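Local structure of 3',5'-nucleoside bisphosphate phosphatase (Chromobacterium violaceum, 2YB1) at residues R11-A16 with T37-T42; S94-R99 with P129-R134. The protein removes the 3'-phosphate from ribonucleoside 3',5'-bisphosphates, leaving the nucleoside 5'-phosphate and orthophosphate, with the help of three bound manganese ions. All blocks are in the same frame, centred on the assembly; numbering follows the deposited sequence.

Interaction 1 (R11-A16 with T37-T42); sequences RTSDGA and TDHDCT. With MN (manganese (II) ion), chain B; AMP (adenosine monophosphate), chain E.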
ATOM      1  N   ARG A  11       3.230   2.765 -11.332  1.00  4.12           N
ATOM      2  CA  ARG A  11       3.692   1.628 -12.131  1.00  4.10           C
ATOM      3  C   ARG A  11       4.933   0.958 -11.542  1.00  5.26           C
ATOM      4  O   ARG A  11       5.315  -0.136 -11.968  1.00  7.15           O
ATOM      5  CB  ARG A  11       3.922   2.039 -13.594  1.00  6.12           C
ATOM      6  CG  ARG A  11       2.648   2.463 -14.308  1.00  7.35           C
ATOM      7  CD  ARG A  11       2.905   2.753 -15.796  1.00  9.06           C
ATOM      8  NE  ARG A  11       3.001   1.507 -16.546  1.00 13.86           N
ATOM      9  CZ  ARG A  11       1.946   0.813 -16.972  1.00 19.43           C
ATOM     10  NH1 ARG A  11       0.709   1.263 -16.730  1.00 20.28           N
ATOM     11  NH2 ARG A  11       2.118  -0.326 -17.643  1.00 18.88           N
ATOM     12  N   THR A  12       5.558   1.600 -10.553  1.00  5.56           N
ATOM     13  CA  THR A  12       6.647   0.946  -9.829  1.00  5.78           C
ATOM     14  C   THR A  12       6.157  -0.368  -9.207  1.00  7.86           C
ATOM     15  O   THR A  12       6.893  -1.361  -9.191  1.00  6.82           O
ATOM     16  CB  THR A  12       7.269   1.834  -8.721  1.00  7.78           C
ATOM     17  OG1 THR A  12       7.835   3.009  -9.309  1.00  9.72           O
ATOM     18  CG2 THR A  12       8.384   1.065  -7.974  1.00  6.16           C
ATOM     19  N   SER A  13       4.928  -0.396  -8.685  1.00  6.81           N
ATOM     20  CA  SER A  13       4.408  -1.709  -8.333  1.00  6.20           C
ATOM     21  C   SER A  13       3.130  -2.095  -9.076  1.00  4.86           C
ATOM     22  O   SER A  13       3.207  -2.568 -10.213  1.00  4.53           O
ATOM     23  CB  SER A  13       4.179  -1.798  -6.816  1.00  2.79           C
ATOM     24  OG  SER A  13       3.250  -0.820  -6.344  1.00  6.11           O
ATOM     25  N   ASP A  14       1.969  -1.837  -8.476  1.00  4.34           N
ATOM     26  CA  ASP A  14       0.689  -2.177  -9.112  1.00  6.33           C
ATOM     27  C   ASP A  14      -0.234  -1.044  -9.581  1.00  5.58           C
ATOM     28  O   ASP A  14      -1.385  -1.295  -9.941  1.00  7.35           O
ATOM     29  CB  ASP A  14      -0.054  -3.309  -8.389  1.00  5.80           C
ATOM     30  CG  ASP A  14      -0.616  -2.874  -7.070  1.00  5.63           C
ATOM     31  OD1 ASP A  14      -0.277  -1.764  -6.625  1.00  6.35           O
ATOM     32  OD2 ASP A  14      -1.395  -3.651  -6.491  1.00  3.81           O
ATOM     33  N   GLY A  15       0.226   0.201  -9.493  1.00  5.57           N
ATOM     34  CA  GLY A  15      -0.565   1.315  -9.994  1.00  5.46           C
ATOM     35  C   GLY A  15      -0.489   1.400 -11.515  1.00  6.38           C
ATOM     36  O   GLY A  15       0.482   0.930 -12.120  1.00  6.94           O
ATOM     37  N   ALA A  16      -1.498   2.006 -12.132  1.00  4.70           N
ATOM     38  CA  ALA A  16      -1.523   2.182 -13.585  1.00  6.38           C
ATOM     39  C   ALA A  16      -0.760   3.417 -14.082  1.00  6.86           C
ATOM     40  O   ALA A  16      -0.421   3.507 -15.263  1.00  6.16           O
ATOM     41  CB  ALA A  16      -2.960   2.206 -14.090  1.00  6.10           C
ATOM     42  N   THR A  37       3.180   5.208  -1.815  1.00  2.88           N
ATOM     43  CA  THR A  37       3.540   3.993  -1.092  1.00  3.02           C
ATOM     44  C   THR A  37       3.355   2.786  -1.982  1.00  5.27           C
ATOM     45  O   THR A  37       2.350   2.070  -1.879  1.00  4.82           O
ATOM     46  CB  THR A  37       2.586   3.869   0.125  1.00  3.16           C
ATOM     47  OG1 THR A  37       1.229   3.867  -0.336  1.00  3.24           O
ATOM     48  CG2 THR A  37       2.728   5.073   1.030  1.00  4.72           C
ATOM     49  N   ASP A  38       4.402   2.446  -2.720  1.00  6.28           N
ATOM     50  CA  ASP A  38       4.350   1.289  -3.600  1.00  6.48           C
ATOM     51  C   ASP A  38       4.627   0.037  -2.798  1.00  7.62           C
ATOM     52  O   ASP A  38       5.294   0.100  -1.755  1.00  6.29           O
ATOM     53  CB  ASP A  38       5.337   1.440  -4.760  1.00  5.13           C
ATOM     54  CG  ASP A  38       4.757   2.253  -5.903  1.00  5.72           C
ATOM     55  OD1 ASP A  38       3.682   1.871  -6.413  1.00  4.43           O
ATOM     56  OD2 ASP A  38       5.362   3.274  -6.278  1.00  4.89           O
ATOM     57  N   HIS A  39       4.105  -1.093  -3.274  1.00  7.43           N
ATOM     58  CA  HIS A  39       4.307  -2.378  -2.605  1.00  6.41           C
ATOM     59  C   HIS A  39       5.766  -2.797  -2.618  1.00  4.33           C
ATOM     60  O   HIS A  39       6.380  -2.879  -3.683  1.00  7.70           O
ATOM     61  CB  HIS A  39       3.522  -3.473  -3.320  1.00  5.87           C
ATOM     62  CG  HIS A  39       2.037  -3.317  -3.233  1.00  5.18           C
ATOM     63  ND1 HIS A  39       1.332  -3.578  -2.077  1.00  4.04           N
ATOM     64  CD2 HIS A  39       1.117  -2.975  -4.167  1.00  4.37           C
ATOM     65  CE1 HIS A  39       0.041  -3.392  -2.300  1.00  4.68           C
ATOM     66  NE2 HIS A  39      -0.117  -3.028  -3.559  1.00  4.47           N
ATOM     67  N   ASP A  40       6.315  -3.043  -1.433  1.00  2.71           N
ATOM     68  CA  ASP A  40       7.587  -3.751  -1.262  1.00  5.66           C
ATOM     69  C   ASP A  40       8.725  -3.169  -2.092  1.00  6.12           C
ATOM     70  O   ASP A  40       9.679  -3.880  -2.458  1.00  4.85           O
ATOM     71  CB  ASP A  40       7.381  -5.237  -1.572  1.00  7.70           C
ATOM     72  CG  ASP A  40       6.304  -5.855  -0.690  1.00  7.47           C
ATOM     73  OD1 ASP A  40       6.224  -5.441   0.477  1.00  6.75           O
ATOM     74  OD2 ASP A  40       5.530  -6.718  -1.157  1.00  6.73           O
ATOM     75  N   CYS A  41       8.607  -1.883  -2.400  1.00  4.44           N
ATOM     76  CA  CYS A  41       9.532  -1.228  -3.321  1.00  3.81           C
ATOM     77  C   CYS A  41       9.549   0.284  -3.092  1.00  4.38           C
ATOM     78  O   CYS A  41       8.508   0.870  -2.816  1.00  6.16           O
ATOM     79  CB  CYS A  41       9.079  -1.526  -4.755  1.00  3.70           C
ATOM     80  SG  CYS A  41      10.269  -0.997  -5.998  1.00 13.76           S
ATOM     81  N   THR A  42      10.725   0.907  -3.160  1.00  5.73           N
ATOM     82  CA  THR A  42      10.865   2.382  -3.153  1.00  4.02           C
ATOM     83  C   THR A  42      11.234   3.051  -4.498  1.00  4.68           C
ATOM     84  O   THR A  42      11.594   4.228  -4.543  1.00  4.97           O
ATOM     85  CB  THR A  42      11.743   2.869  -1.975  1.00  4.37           C
ATOM     86  OG1 THR A  42      13.001   2.188  -1.995  1.00  6.66           O
ATOM     87  CG2 THR A  42      11.043   2.542  -0.649  1.00  2.29           C
TER
HETATM   88 MN    MN B1289      -2.062  -2.842  -4.592  1.00  8.76          MN
HETATM   89  P   AMP E1292      -0.073  -9.573  -4.343  1.00 11.62           P
HETATM   90  O1P AMP E1292      -0.752 -10.640  -3.510  1.00 10.81           O
HETATM   91  O2P AMP E1292       0.755  -8.713  -3.413  1.00  9.68           O
HETATM   92  O3P AMP E1292       0.614 -10.207  -5.527  1.00 11.82           O
HETATM   93  O5' AMP E1292      -1.333  -8.738  -4.849  1.00 12.93           O
HETATM   94  C5' AMP E1292      -2.151  -8.036  -3.929  1.00 12.61           C
HETATM   95  C4' AMP E1292      -2.816  -6.847  -4.572  1.00 11.74           C
HETATM   96  O4' AMP E1292      -3.980  -7.287  -5.307  1.00 11.81           O
HETATM   97  C3' AMP E1292      -3.358  -5.799  -3.610  1.00 11.92           C
HETATM   98  O3' AMP E1292      -2.359  -4.888  -3.177  1.00 13.75           O
HETATM   99  C2' AMP E1292      -4.479  -5.137  -4.407  1.00  9.66           C
HETATM  100  O2' AMP E1292      -3.954  -4.135  -5.269  1.00  9.93           O
HETATM  101  C1' AMP E1292      -4.989  -6.295  -5.265  1.00 11.04           C
HETATM  102  N9  AMP E1292      -6.210  -6.897  -4.700  1.00 13.87           N
HETATM  103  C8  AMP E1292      -6.267  -7.861  -3.757  1.00 15.04           C
HETATM  104  N7  AMP E1292      -7.565  -8.162  -3.464  1.00 16.54           N
HETATM  105  C5  AMP E1292      -8.352  -7.371  -4.221  1.00 17.39           C
HETATM  106  C6  AMP E1292      -9.807  -7.170  -4.416  1.00 19.36           C
HETATM  107  N6  AMP E1292     -10.709  -7.892  -3.711  1.00 20.41           N
HETATM  108  N1  AMP E1292     -10.199  -6.240  -5.321  1.00 19.78           N
HETATM  109  C2  AMP E1292      -9.317  -5.507  -6.030  1.00 19.65           C
HETATM  110  N3  AMP E1292      -7.982  -5.635  -5.903  1.00 17.34           N
HETATM  111  C4  AMP E1292      -7.454  -6.537  -5.033  1.00 15.57           C
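Ser13 and Asp38 mark the closest approach of two loops, their CA atoms 5.6 Å apart: 11-16 comes after strand 4-5, whereas segment 37-42 comes after strand 33-36 and folds into a type II turn from Asp38 to Cys41. Both belong to the metal-bearing loops of the PHP fold, akin to the TIM barrel, and here they build one side of a manganese site. Backbone and side chain are knitted together at Ser13. Its hydroxyl gives its proton to OD1 of Asp38 (OG to OD1 2.7 Å), arriving on the anti side and 26° out of the carboxylate plane, and accepts the backbone N-H of His39 at 3.2 Å. OG can serve both because chi1 of 60° sets it between the backbone N and the carbonyl carbon of Ser13, facing the turn. A weak bond from Ser13 N also ends on Asp38 OD1. The other oxygen, Asp38 OD2, is held by Ser10 and lies against CB of Thr12, whose CG2 packs on Cys41 SG at 3.4 Å. With the start of the turn fixed in this way, the His39 ring turns its CD2 edge to Asp14, and the Asp14 carboxylate is turned 78° against the ring. Asp14 OD1 lies at that edge, while OD2, which also bonds Thr135, reaches the metal. His250 and the O2' and O3' of AMP bind the same ion, placing the product ribose directly on it. Manganese sits 2.2 Å from both Asp14 OD2 and His39 NE2.

Interaction 2 (S94-R99 with P129-R134); sequences SIREGR and PEMISR. With AMP (adenosine monophosphate), chain E.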
ATOM      1  N   SER A  94      14.267  -8.773  -0.132  1.00 10.88           N
ATOM      2  CA  SER A  94      14.008 -10.156   0.272  1.00 13.49           C
ATOM      3  C   SER A  94      12.527 -10.524   0.118  1.00 15.98           C
ATOM      4  O   SER A  94      12.199 -11.682  -0.161  1.00 18.59           O
ATOM      5  CB  SER A  94      14.500 -10.430   1.699  1.00 13.81           C
ATOM      6  OG  SER A  94      13.601  -9.928   2.683  1.00 15.69           O
ATOM      7  N   ILE A  95      11.644  -9.539   0.285  1.00 14.49           N
ATOM      8  CA  ILE A  95      10.203  -9.730   0.056  1.00 14.60           C
ATOM      9  C   ILE A  95       9.854  -9.844  -1.438  1.00 16.19           C
ATOM     10  O   ILE A  95       8.922 -10.553  -1.808  1.00 18.02           O
ATOM     11  CB  ILE A  95       9.345  -8.573   0.654  1.00 23.88           C
ATOM     12  CG1 ILE A  95       9.687  -8.318   2.122  1.00 24.32           C
ATOM     13  CG2 ILE A  95       7.860  -8.865   0.478  1.00 25.46           C
ATOM     14  CD1 ILE A  95       9.722  -9.568   2.965  1.00 23.97           C
ATOM     15  N   ARG A  96      10.583  -9.135  -2.296  1.00 15.82           N
ATOM     16  CA  ARG A  96      10.318  -9.194  -3.737  1.00 15.55           C
ATOM     17  C   ARG A  96      10.811 -10.495  -4.378  1.00 20.70           C
ATOM     18  O   ARG A  96      10.330 -10.880  -5.444  1.00 21.98           O
ATOM     19  CB  ARG A  96      10.981  -8.015  -4.470  1.00 14.53           C
ATOM     20  CG  ARG A  96      10.486  -6.641  -4.052  1.00 12.21           C
ATOM     21  CD  ARG A  96      10.921  -5.564  -5.026  1.00 11.89           C
ATOM     22  NE  ARG A  96      12.373  -5.378  -5.104  1.00 11.06           N
ATOM     23  CZ  ARG A  96      13.070  -4.589  -4.292  1.00 12.31           C
ATOM     24  NH1 ARG A  96      12.457  -3.943  -3.303  1.00 10.35           N
ATOM     25  NH2 ARG A  96      14.384  -4.458  -4.455  1.00 12.42           N
ATOM     26  N   GLU A  97      11.771 -11.153  -3.730  1.00 24.37           N
ATOM     27  CA  GLU A  97      12.504 -12.287  -4.314  1.00 28.22           C
ATOM     28  C   GLU A  97      11.662 -13.423  -4.911  1.00 24.77           C
ATOM     29  O   GLU A  97      11.978 -13.931  -5.991  1.00 26.16           O
ATOM     30  CB  GLU A  97      13.489 -12.878  -3.298  1.00 33.93           C
ATOM     31  CG  GLU A  97      14.824 -12.157  -3.199  1.00 41.36           C
ATOM     32  CD  GLU A  97      15.762 -12.830  -2.198  1.00 48.06           C
ATOM     33  OE1 GLU A  97      15.697 -14.074  -2.077  1.00 50.27           O
ATOM     34  OE2 GLU A  97      16.545 -12.118  -1.524  1.00 49.52           O
ATOM     35  N   GLY A  98      10.618 -13.841  -4.205  1.00 19.86           N
ATOM     36  CA  GLY A  98       9.807 -14.955  -4.671  1.00 16.66           C
ATOM     37  C   GLY A  98       8.630 -14.557  -5.550  1.00 11.35           C
ATOM     38  O   GLY A  98       7.832 -15.403  -5.950  1.00  9.67           O
ATOM     39  N   ARG A  99       8.516 -13.268  -5.844  1.00  7.90           N
ATOM     40  CA  ARG A  99       7.333 -12.738  -6.522  1.00  9.77           C
ATOM     41  C   ARG A  99       7.153 -13.306  -7.942  1.00  9.47           C
ATOM     42  O   ARG A  99       6.062 -13.759  -8.304  1.00  8.71           O
ATOM     43  CB  ARG A  99       7.392 -11.200  -6.541  1.00 12.28           C
ATOM     44  CG  ARG A  99       6.049 -10.522  -6.520  1.00 13.55           C
ATOM     45  CD  ARG A  99       6.166  -9.044  -6.160  1.00 11.56           C
ATOM     46  NE  ARG A  99       5.487  -8.714  -4.903  1.00  9.04           N
ATOM     47  CZ  ARG A  99       4.177  -8.840  -4.691  1.00  9.74           C
ATOM     48  NH1 ARG A  99       3.379  -9.302  -5.652  1.00  5.94           N
ATOM     49  NH2 ARG A  99       3.659  -8.506  -3.507  1.00 10.74           N
ATOM     50  N   PRO A 129       8.914  -6.704 -13.963  1.00 15.38           N
ATOM     51  CA  PRO A 129       8.613  -8.131 -13.771  1.00 13.82           C
ATOM     52  C   PRO A 129       8.718  -8.607 -12.321  1.00 13.90           C
ATOM     53  O   PRO A 129       7.894  -9.428 -11.882  1.00 10.78           O
ATOM     54  CB  PRO A 129       9.661  -8.821 -14.650  1.00 15.65           C
ATOM     55  CG  PRO A 129       9.883  -7.842 -15.766  1.00 16.65           C
ATOM     56  CD  PRO A 129       9.797  -6.483 -15.126  1.00 17.93           C
ATOM     57  N   GLU A 130       9.693  -8.084 -11.580  1.00 13.81           N
ATOM     58  CA  GLU A 130       9.903  -8.494 -10.192  1.00 14.91           C
ATOM     59  C   GLU A 130       8.760  -8.064  -9.266  1.00 11.72           C
ATOM     60  O   GLU A 130       8.603  -8.610  -8.172  1.00 12.66           O
ATOM     61  CB  GLU A 130      11.220  -7.922  -9.670  1.00 20.27           C
ATOM     62  CG  GLU A 130      12.428  -8.261 -10.539  1.00 28.87           C
ATOM     63  CD  GLU A 130      13.063  -9.601 -10.190  1.00 34.93           C
ATOM     64  OE1 GLU A 130      12.475 -10.355  -9.375  1.00 35.66           O
ATOM     65  OE2 GLU A 130      14.159  -9.896 -10.726  1.00 36.52           O
ATOM     66  N   MET A 131       7.982  -7.076  -9.699  1.00 11.04           N
ATOM     67  CA  MET A 131       6.854  -6.558  -8.909  1.00 11.51           C
ATOM     68  C   MET A 131       5.512  -7.183  -9.291  1.00  9.33           C
ATOM     69  O   MET A 131       4.460  -6.746  -8.819  1.00  9.29           O
ATOM     70  CB  MET A 131       6.766  -5.034  -8.995  1.00 13.51           C
ATOM     71  CG  MET A 131       7.924  -4.310  -8.319  1.00 14.89           C
ATOM     72  SD  MET A 131       8.284  -4.947  -6.674  1.00 29.90           S
ATOM     73  CE  MET A 131       6.689  -5.200  -5.903  1.00 11.18           C
ATOM     74  N   ILE A 132       5.559  -8.185 -10.162  1.00  6.39           N
ATOM     75  CA  ILE A 132       4.350  -8.819 -10.690  1.00  6.30           C
ATOM     76  C   ILE A 132       3.371  -9.204  -9.559  1.00  6.45           C
ATOM     77  O   ILE A 132       3.755  -9.822  -8.565  1.00  7.32           O
ATOM     78  CB  ILE A 132       4.710 -10.054 -11.581  1.00  9.00           C
ATOM     79  CG1 ILE A 132       3.456 -10.685 -12.197  1.00 12.82           C
ATOM     80  CG2 ILE A 132       5.521 -11.096 -10.793  1.00  7.62           C
ATOM     81  CD1 ILE A 132       2.794  -9.859 -13.304  1.00 14.90           C
ATOM     82  N   SER A 133       2.101  -8.857  -9.740  1.00  5.98           N
ATOM     83  CA  SER A 133       1.128  -8.850  -8.640  1.00  6.77           C
ATOM     84  C   SER A 133      -0.206  -9.454  -9.072  1.00  5.39           C
ATOM     85  O   SER A 133      -0.515  -9.455 -10.255  1.00  4.50           O
ATOM     86  CB  SER A 133       0.926  -7.391  -8.217  1.00  9.33           C
ATOM     87  OG  SER A 133      -0.299  -7.167  -7.564  1.00 11.91           O
ATOM     88  N   ARG A 134      -0.993  -9.953  -8.115  1.00  6.11           N
ATOM     89  CA  ARG A 134      -2.369 -10.375  -8.391  1.00  5.98           C
ATOM     90  C   ARG A 134      -3.145  -9.267  -9.097  1.00  6.83           C
ATOM     91  O   ARG A 134      -4.083  -9.548  -9.837  1.00  7.57           O
ATOM     92  CB  ARG A 134      -3.113 -10.759  -7.103  1.00  5.64           C
ATOM     93  CG  ARG A 134      -2.622 -12.064  -6.464  1.00  8.24           C
ATOM     94  CD  ARG A 134      -3.504 -12.501  -5.295  1.00  7.56           C
ATOM     95  NE  ARG A 134      -3.265 -11.694  -4.099  1.00  9.65           N
ATOM     96  CZ  ARG A 134      -4.145 -11.528  -3.117  1.00 14.51           C
ATOM     97  NH1 ARG A 134      -5.338 -12.111  -3.188  1.00 13.76           N
ATOM     98  NH2 ARG A 134      -3.834 -10.777  -2.060  1.00 16.31           N
TER
HETATM   99  P   AMP E1292      -0.073  -9.573  -4.343  1.00 11.62           P
HETATM  100  O1P AMP E1292      -0.752 -10.640  -3.510  1.00 10.81           O
HETATM  101  O2P AMP E1292       0.755  -8.713  -3.413  1.00  9.68           O
HETATM  102  O3P AMP E1292       0.614 -10.207  -5.527  1.00 11.82           O
HETATM  103  O5' AMP E1292      -1.333  -8.738  -4.849  1.00 12.93           O
HETATM  104  C5' AMP E1292      -2.151  -8.036  -3.929  1.00 12.61           C
HETATM  105  C4' AMP E1292      -2.816  -6.847  -4.572  1.00 11.74           C
HETATM  106  O4' AMP E1292      -3.980  -7.287  -5.307  1.00 11.81           O
HETATM  107  C3' AMP E1292      -3.358  -5.799  -3.610  1.00 11.92           C
HETATM  108  O3' AMP E1292      -2.359  -4.888  -3.177  1.00 13.75           O
HETATM  109  C2' AMP E1292      -4.479  -5.137  -4.407  1.00  9.66           C
HETATM  110  O2' AMP E1292      -3.954  -4.135  -5.269  1.00  9.93           O
HETATM  111  C1' AMP E1292      -4.989  -6.295  -5.265  1.00 11.04           C
HETATM  112  N9  AMP E1292      -6.210  -6.897  -4.700  1.00 13.87           N
HETATM  113  C8  AMP E1292      -6.267  -7.861  -3.757  1.00 15.04           C
HETATM  114  N7  AMP E1292      -7.565  -8.162  -3.464  1.00 16.54           N
HETATM  115  C5  AMP E1292      -8.352  -7.371  -4.221  1.00 17.39           C
HETATM  116  C6  AMP E1292      -9.807  -7.170  -4.416  1.00 19.36           C
HETATM  117  N6  AMP E1292     -10.709  -7.892  -3.711  1.00 20.41           N
HETATM  118  N1  AMP E1292     -10.199  -6.240  -5.321  1.00 19.78           N
HETATM  119  C2  AMP E1292      -9.317  -5.507  -6.030  1.00 19.65           C
HETATM  120  N3  AMP E1292      -7.982  -5.635  -5.903  1.00 17.34           N
HETATM  121  C4  AMP E1292      -7.454  -6.537  -5.033  1.00 15.57           C
HETATM  122  O   HOH W   1      10.333 -11.374  -8.024  1.00 17.66           O
HETATM  123  O   HOH W   2       3.666 -12.631  -7.508  1.00  8.62           O
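Arg99 reaches along the backbone of 130-133, CD lying 3.2 Å from Glu130 O, before its guanidinium arrives at the 5'-phosphate of AMP. The chain runs extended through chi1 and chi2 and then bends at chi3 (-117°), which brings NH1 beside Ile132 O. In that bond, 3.0 Å from NH1 to O, Ile132 O lies close to the guanidinium plane, although the nitrogen itself stands above the plane of the carbonyl. The AMP phosphate meets the same flat group at its edge: NH1 also bonds O3P, and NH2 bonds O2P at 2.9 Å. Met131, bent at chi2 and chi3, lies between Arg99 and Arg96, its CE placed obliquely to the Arg99 guanidinium and its SD against CD of Arg96 at 3.2 Å. Water bridges add to the join, one from Arg99 O to Ile132 O and another touching Arg96 O and Glu130 OE1. Further along, Ser133 caps helix 134-143, its OG accepting the N-H of Thr135. In Arg134, the first residue of that helix, the backbone N-H bonds O3P and NE bonds O1P at 2.8 Å, and one face of its guanidinium lies over C8 of the adenine. Arg99, Arg134 and the helix N-terminus thus converge on the phosphate, and Arg102 also bonds the nucleotide. Their combined positive field should favour the dianionic form of the phosphate, and the carbonyl of Ile132 helps to set how Arg99 is turned to receive it.

Interaction 1 closes before interaction 2 opens along the chain, and their centres lie 11 Å apart within the PHP domain. Interaction 1 sits in loops following strands 4-5 and 33-36, neighbours at one margin of the mixed sheet; interaction 2 lies farther from the centre of the chain, joining the end of helix 86-96 and the start of 99-112 to the loop leading into helix 134-143. They touch through Asp40, whose O probably accepts a hydrogen bond from Arg96 NH1, and through Met131, packed against Thr12 and His39. Both reach the same AMP: interaction 1 holds the ribose hydroxyls by way of manganese, interaction 2 the 5'-phosphate, so the nucleotide spans the two.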